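Local coordinates for protein NUDIX hydrolase (Alicyclobacillus acidocaldarius subsp. acidocaldarius, PDB 3QSJ) that probably hydrolyses phosphorus-containing anhydride bonds as a metal-dependent Nudix enzyme, and binds a calcium ion in this crystal, at residues 13-18 / 81-86; 90-95 / 133-138. One frame throughout, in Å; residues are numbered along the deposited sequence.

Strand 7-18 runs through the central mixed sheet near the start of the chain, and contact 1 joins its second half to helix 72-87, closing a loop that includes strands 24-31 and 42-48 and helix 51-58. Only after that helix does contact 2 open: 90-95 leads away from it, and two helices later the chain returns at 133-138, where it leads into strand 137-143. The two loops therefore follow in series and neither encloses nor crosses the other. They still share a core: L13 CD1 lies 3.9 Å from L136 CD2, and A84 CB 3.7 Å from L90 CD2. Together they tie the helix and the segment after it to one sheet.

Contact 1. Residues 13-18 / 81-86; sequences LVVIRD and RETAEE. With CA (calcium ion), chain B.
T83 leads with its hydroxyl onto the hydrocarbon of L13: OG1 lies 3.3 Å from L13 CB and 3.5 Å from L13 CD2 in a buried interface. The oxygen is satisfied from its own helix, through a hydrogen bond to the carbonyl of A79. A chi1 of -62° puts OG1 beside the backbone N, within reach of that carbonyl in the preceding turn, and CG2 goes alongside L13 CD2 to a looser 4.5 Å from V15 CG2. The side chains of L13 and T83 cross at about a right angle.

R81, E82, T83, A84, E85 and E86 read RETAEE, the REXXEE core of the Nudix box, and the metal sits on an adjacent face of the helix. E82 OE1 (2.4 Å) and E86 OE2 (2.2 Å) bind the calcium ion, with two waters and the carbonyl of G46 also in its shell. E82 spans two partners, since its OE2 takes R81 NH1 at 2.9 Å from above the carboxylate plane. The same NH1 meets E85 OE2, also at 2.9 Å, at the edge of the guanidinium and in its plane. E85 OE1 accepts from a calcium-bound water, a second-shell hold on the site.

Helix 72-87 thus lies on the sheet through T83, which also touches P45 of strand 42-48, while L13 packs against F157 and C159 of strand 151-160.

Contact 2. Residues 90-95 / 133-138; sequences LLAVRD and LGLLRR
L135 reaches A92 because its CG stands anti to its carbonyl carbon, beside the backbone N (chi1 -71°), and the branch beyond runs on extended. That carries CD1 to 3.8 Å from A92 CB and also 3.8 Å from A92 CA, so one methyl lies against both CA and CB of A92. Nearer the backbone, L135 CB is 4.0 Å from A92 CB. A92 is left-handed (phi 55°, psi 39°) just before the short strand 93-94, and its methyl is directed toward 133-138. L136 adds a lighter touch from the next position, its CD1 4.2 Å from A92 CB. The small methyl is therefore met by two successive leucines, L135 exposed and L136 buried.

L133, G134 and L135 form a 3-10 turn, which L136 N closes on L133 O at 3.0 Å before the chain enters strand 137-143. The far end of L136 is buried, touching L13 as well as F157 and C159 of strand 151-160. Beyond A92, R94 folds over the end of its own segment: NE (2.9 Å) and NH2 (3.2 Å) both grip D95 O, which lies close to the guanidinium plane. NH2 comes in the carbonyl plane, whereas NE is tilted from it. R94 also makes a cation-pi contact with F61.

Chemically, the meeting of A92 with L135 and L136 is wholly apolar and so has little directional preference. Beside it, R94 and A130 are joined by a backbone hydrogen bond between strands 93-94 and 130-131, and A92 bonds to D132 next to that pair. L136 links this apolar patch to the main sheet, while L135 covers A92 from the exposed side.

Contact 1. Residues 13-18 / 81-86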
loop_
_atom_site.group_PDB
_atom_site.type_symbol
_atom_site.label_atom_id
_atom_site.label_comp_id
_atom_site.label_asym_id
_atom_site.label_seq_id
_atom_site.Cartn_x
_atom_site.Cartn_y
_atom_site.Cartn_z
ATOM N N LEU A 13 0.263 -1.338 1.025
ATOM C CA LEU A 13 -0.779 -1.631 0.035
ATOM C C LEU A 13 -0.155 -2.176 -1.215
ATOM O O LEU A 13 0.720 -1.554 -1.831
ATOM C CB LEU A 13 -1.614 -0.381 -0.316
ATOM C CG LEU A 13 -2.921 -0.677 -1.066
ATOM C CD1 LEU A 13 -3.805 -1.635 -0.248
ATOM C CD2 LEU A 13 -3.641 0.665 -1.399
ATOM N N VAL A 14 -0.674 -3.342 -1.653
ATOM C CA VAL A 14 -0.180 -4.034 -2.833
ATOM C C VAL A 14 -1.282 -3.797 -3.849
ATOM O O VAL A 14 -2.365 -4.419 -3.753
ATOM C CB VAL A 14 0.041 -5.537 -2.531
ATOM C CG1 VAL A 14 0.613 -6.266 -3.765
ATOM C CG2 VAL A 14 0.963 -5.723 -1.313
ATOM N N VAL A 15 -1.024 -2.888 -4.790
ATOM C CA VAL A 15 -2.040 -2.502 -5.798
ATOM C C VAL A 15 -1.698 -3.242 -7.075
ATOM O O VAL A 15 -0.613 -3.051 -7.646
ATOM C CB VAL A 15 -2.046 -0.964 -6.007
ATOM C CG1 VAL A 15 -3.197 -0.552 -6.936
ATOM C CG2 VAL A 15 -2.143 -0.218 -4.662
ATOM N N ILE A 16 -2.623 -4.055 -7.545
ATOM C CA ILE A 16 -2.382 -4.875 -8.741
ATOM C C ILE A 16 -3.352 -4.709 -9.884
ATOM O O ILE A 16 -4.424 -4.140 -9.724
ATOM C CB ILE A 16 -2.416 -6.385 -8.332
ATOM C CG1 ILE A 16 -3.857 -6.844 -7.904
ATOM C CG2 ILE A 16 -1.334 -6.712 -7.306
ATOM C CD1 ILE A 16 -3.975 -8.428 -7.658
ATOM N N ARG A 17 -2.950 -5.189 -11.065
ATOM C CA ARG A 17 -3.877 -5.186 -12.194
ATOM C C ARG A 17 -3.497 -6.392 -13.096
ATOM O O ARG A 17 -2.401 -6.930 -12.992
ATOM C CB ARG A 17 -3.781 -3.861 -12.955
ATOM C CG ARG A 17 -2.447 -3.727 -13.704
ATOM C CD ARG A 17 -2.281 -2.316 -14.243
ATOM N NE ARG A 17 -1.084 -2.192 -15.101
ATOM C CZ ARG A 17 -0.729 -1.043 -15.653
ATOM N NH1 ARG A 17 -1.465 0.055 -15.451
ATOM N NH2 ARG A 17 0.366 -0.975 -16.426
ATOM N N ASP A 18 -4.402 -6.799 -13.963
ATOM C CA ASP A 18 -4.076 -7.816 -14.958
ATOM C C ASP A 18 -3.289 -7.093 -16.042
ATOM O O ASP A 18 -3.761 -6.067 -16.548
ATOM C CB ASP A 18 -5.353 -8.400 -15.545
ATOM C CG ASP A 18 -6.043 -9.370 -14.599
ATOM O OD1 ASP A 18 -5.320 -10.121 -13.851
ATOM O OD2 ASP A 18 -7.280 -9.401 -14.603
ATOM N N ARG A 81 -3.902 5.591 2.973
ATOM C CA ARG A 81 -3.394 6.959 3.141
ATOM C C ARG A 81 -1.953 7.105 2.602
ATOM O O ARG A 81 -1.645 8.096 1.947
ATOM C CB ARG A 81 -3.427 7.386 4.635
ATOM C CG ARG A 81 -2.726 8.775 4.881
ATOM C CD ARG A 81 -2.710 9.205 6.372
ATOM N NE ARG A 81 -2.202 8.127 7.241
ATOM C CZ ARG A 81 -0.933 7.741 7.328
ATOM N NH1 ARG A 81 0.020 8.365 6.614
ATOM N NH2 ARG A 81 -0.595 6.733 8.133
ATOM N N GLU A 82 -1.078 6.164 2.975
ATOM C CA GLU A 82 0.350 6.165 2.614
ATOM C C GLU A 82 0.468 6.056 1.091
ATOM O O GLU A 82 1.291 6.747 0.473
ATOM C CB GLU A 82 1.043 4.985 3.300
ATOM C CG GLU A 82 1.235 5.199 4.799
ATOM C CD GLU A 82 2.335 6.177 5.208
ATOM O OE1 GLU A 82 3.272 6.384 4.402
ATOM O OE2 GLU A 82 2.321 6.651 6.369
ATOM N N THR A 83 -0.438 5.271 0.465
ATOM C CA THR A 83 -0.455 5.133 -0.979
ATOM C C THR A 83 -0.804 6.492 -1.641
ATOM O O THR A 83 -0.181 6.873 -2.637
ATOM C CB THR A 83 -1.443 4.021 -1.403
ATOM O OG1 THR A 83 -0.974 2.782 -0.829
ATOM C CG2 THR A 83 -1.509 3.869 -2.914
ATOM N N ALA A 84 -1.796 7.220 -1.084
ATOM C CA ALA A 84 -2.207 8.504 -1.673
ATOM C C ALA A 84 -1.028 9.456 -1.579
ATOM O O ALA A 84 -0.726 10.195 -2.532
ATOM C CB ALA A 84 -3.418 9.057 -0.903
ATOM N N GLU A 85 -0.336 9.429 -0.440
ATOM C CA GLU A 85 0.808 10.333 -0.262
ATOM C C GLU A 85 1.905 10.034 -1.260
ATOM O O GLU A 85 2.520 10.949 -1.767
ATOM C CB GLU A 85 1.411 10.166 1.149
ATOM C CG GLU A 85 0.480 10.630 2.260
ATOM C CD GLU A 85 1.011 10.311 3.646
ATOM O OE1 GLU A 85 2.166 9.844 3.741
ATOM O OE2 GLU A 85 0.269 10.506 4.633
ATOM N N GLU A 86 2.179 8.740 -1.498
ATOM C CA GLU A 86 3.328 8.342 -2.300
ATOM C C GLU A 86 3.104 8.415 -3.794
ATOM O O GLU A 86 4.005 8.863 -4.514
ATOM C CB GLU A 86 3.735 6.915 -1.849
ATOM C CG GLU A 86 4.369 6.927 -0.478
ATOM C CD GLU A 86 4.822 5.545 -0.070
ATOM O OE1 GLU A 86 5.476 4.866 -0.894
ATOM O OE2 GLU A 86 4.583 5.181 1.102
HETATM CA CA CA B . 5.204 6.010 3.099
HETATM O O HOH W 1 4.351 8.294 2.628
HETATM O O HOH W 2 6.182 6.637 5.115
#

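Contact 2. Residues 90-95 / 133-138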
loop_
_atom_site.group_PDB
_atom_site.type_symbol
_atom_site.label_atom_id
_atom_site.label_comp_id
_atom_site.label_asym_id
_atom_site.label_seq_id
_atom_site.Cartn_x
_atom_site.Cartn_y
_atom_site.Cartn_z
ATOM N N LEU A 90 -6.032 8.157 -4.617
ATOM C CA LEU A 90 -6.811 7.683 -3.467
ATOM C C LEU A 90 -7.600 6.562 -3.965
ATOM O O LEU A 90 -8.486 6.750 -4.829
ATOM C CB LEU A 90 -7.798 8.728 -2.912
ATOM C CG LEU A 90 -7.303 9.621 -1.821
ATOM C CD1 LEU A 90 -8.258 10.803 -1.596
ATOM C CD2 LEU A 90 -7.054 8.851 -0.528
ATOM N N LEU A 91 -7.305 5.375 -3.453
ATOM C CA LEU A 91 -7.991 4.150 -3.830
ATOM C C LEU A 91 -9.167 3.893 -2.934
ATOM O O LEU A 91 -9.168 4.297 -1.759
ATOM C CB LEU A 91 -7.049 2.943 -3.713
ATOM C CG LEU A 91 -6.094 2.738 -4.896
ATOM C CD1 LEU A 91 -5.207 3.877 -5.064
ATOM C CD2 LEU A 91 -5.274 1.588 -4.678
ATOM N N ALA A 92 -10.159 3.157 -3.489
ATOM C CA ALA A 92 -11.325 2.670 -2.700
ATOM C C ALA A 92 -12.085 3.770 -1.963
ATOM O O ALA A 92 -12.629 3.527 -0.899
ATOM C CB ALA A 92 -10.856 1.600 -1.685
ATOM N N VAL A 93 -12.234 4.909 -2.586
ATOM C CA VAL A 93 -13.030 6.007 -1.988
ATOM C C VAL A 93 -14.428 6.001 -2.622
ATOM O O VAL A 93 -14.566 5.783 -3.858
ATOM C CB VAL A 93 -12.297 7.365 -2.139
ATOM C CG1 VAL A 93 -13.192 8.571 -1.766
ATOM C CG2 VAL A 93 -11.024 7.374 -1.273
ATOM N N ARG A 94 -15.463 6.312 -1.791
ATOM C CA ARG A 94 -16.825 6.440 -2.324
ATOM C C ARG A 94 -17.630 7.393 -1.444
ATOM O O ARG A 94 -17.212 7.708 -0.325
ATOM C CB ARG A 94 -17.501 5.047 -2.294
ATOM C CG ARG A 94 -17.414 4.368 -0.933
ATOM C CD ARG A 94 -18.420 3.227 -0.866
ATOM N NE ARG A 94 -19.721 3.777 -0.510
ATOM C CZ ARG A 94 -20.756 3.028 -0.169
ATOM N NH1 ARG A 94 -20.630 1.703 -0.097
ATOM N NH2 ARG A 94 -21.912 3.595 0.150
ATOM N N ASP A 95 -18.837 7.762 -1.891
ATOM C CA ASP A 95 -19.710 8.579 -1.031
ATOM C C ASP A 95 -20.851 7.676 -0.497
ATOM O O ASP A 95 -20.884 6.472 -0.771
ATOM C CB ASP A 95 -20.266 9.778 -1.798
ATOM C CG ASP A 95 -21.102 9.467 -3.015
ATOM O OD1 ASP A 95 -21.548 8.297 -3.157
ATOM O OD2 ASP A 95 -21.372 10.401 -3.793
ATOM N N LEU A 133 -13.559 -0.275 2.624
ATOM C CA LEU A 133 -12.562 -1.284 3.035
ATOM C C LEU A 133 -12.830 -2.695 2.457
ATOM O O LEU A 133 -11.908 -3.513 2.402
ATOM C CB LEU A 133 -12.511 -1.331 4.561
ATOM C CG LEU A 133 -12.063 0.012 5.177
ATOM C CD1 LEU A 133 -12.034 -0.064 6.728
ATOM C CD2 LEU A 133 -10.713 0.522 4.549
ATOM N N GLY A 134 -14.034 -2.904 1.941
ATOM C CA GLY A 134 -14.425 -4.146 1.298
ATOM C C GLY A 134 -13.605 -4.405 0.026
ATOM O O GLY A 134 -13.579 -5.532 -0.497
ATOM N N LEU A 135 -12.994 -3.354 -0.515
ATOM C CA LEU A 135 -12.135 -3.429 -1.734
ATOM C C LEU A 135 -10.698 -3.865 -1.382
ATOM O O LEU A 135 -9.913 -4.100 -2.293
ATOM C CB LEU A 135 -12.136 -2.093 -2.455
ATOM C CG LEU A 135 -13.456 -1.752 -3.138
ATOM C CD1 LEU A 135 -13.359 -0.329 -3.748
ATOM C CD2 LEU A 135 -13.783 -2.763 -4.241
ATOM N N LEU A 136 -10.383 -4.036 -0.101
ATOM C CA LEU A 136 -9.028 -4.526 0.287
ATOM C C LEU A 136 -9.086 -5.887 0.897
ATOM O O LEU A 136 -10.080 -6.193 1.586
ATOM C CB LEU A 136 -8.368 -3.593 1.340
ATOM C CG LEU A 136 -7.552 -2.431 0.723
ATOM C CD1 LEU A 136 -8.467 -1.463 -0.146
ATOM C CD2 LEU A 136 -7.022 -1.585 1.880
ATOM N N ARG A 137 -8.066 -6.693 0.631
ATOM C CA ARG A 137 -7.943 -7.997 1.206
ATOM C C ARG A 137 -6.709 -8.006 2.117
ATOM O O ARG A 137 -5.607 -7.666 1.673
ATOM C CB ARG A 137 -7.811 -9.055 0.090
ATOM C CG ARG A 137 -7.595 -10.463 0.590
ATOM C CD ARG A 137 -7.164 -11.427 -0.542
ATOM N NE ARG A 137 -7.042 -12.792 -0.020
ATOM C CZ ARG A 137 -8.048 -13.656 0.077
ATOM N NH1 ARG A 137 -9.271 -13.315 -0.330
ATOM N NH2 ARG A 137 -7.855 -14.866 0.641
ATOM N N ARG A 138 -6.861 -8.435 3.373
ATOM C CA ARG A 138 -5.690 -8.646 4.226
ATOM C C ARG A 138 -4.960 -9.857 3.663
ATOM O O ARG A 138 -5.564 -10.938 3.533
ATOM C CB ARG A 138 -6.124 -8.882 5.689
ATOM C CG ARG A 138 -4.956 -9.304 6.508
ATOM C CD ARG A 138 -5.225 -9.402 8.005
ATOM N NE ARG A 138 -4.168 -10.176 8.656
ATOM C CZ ARG A 138 -4.003 -10.220 9.983
ATOM N NH1 ARG A 138 -4.789 -9.492 10.789
ATOM N NH2 ARG A 138 -3.047 -10.971 10.514
#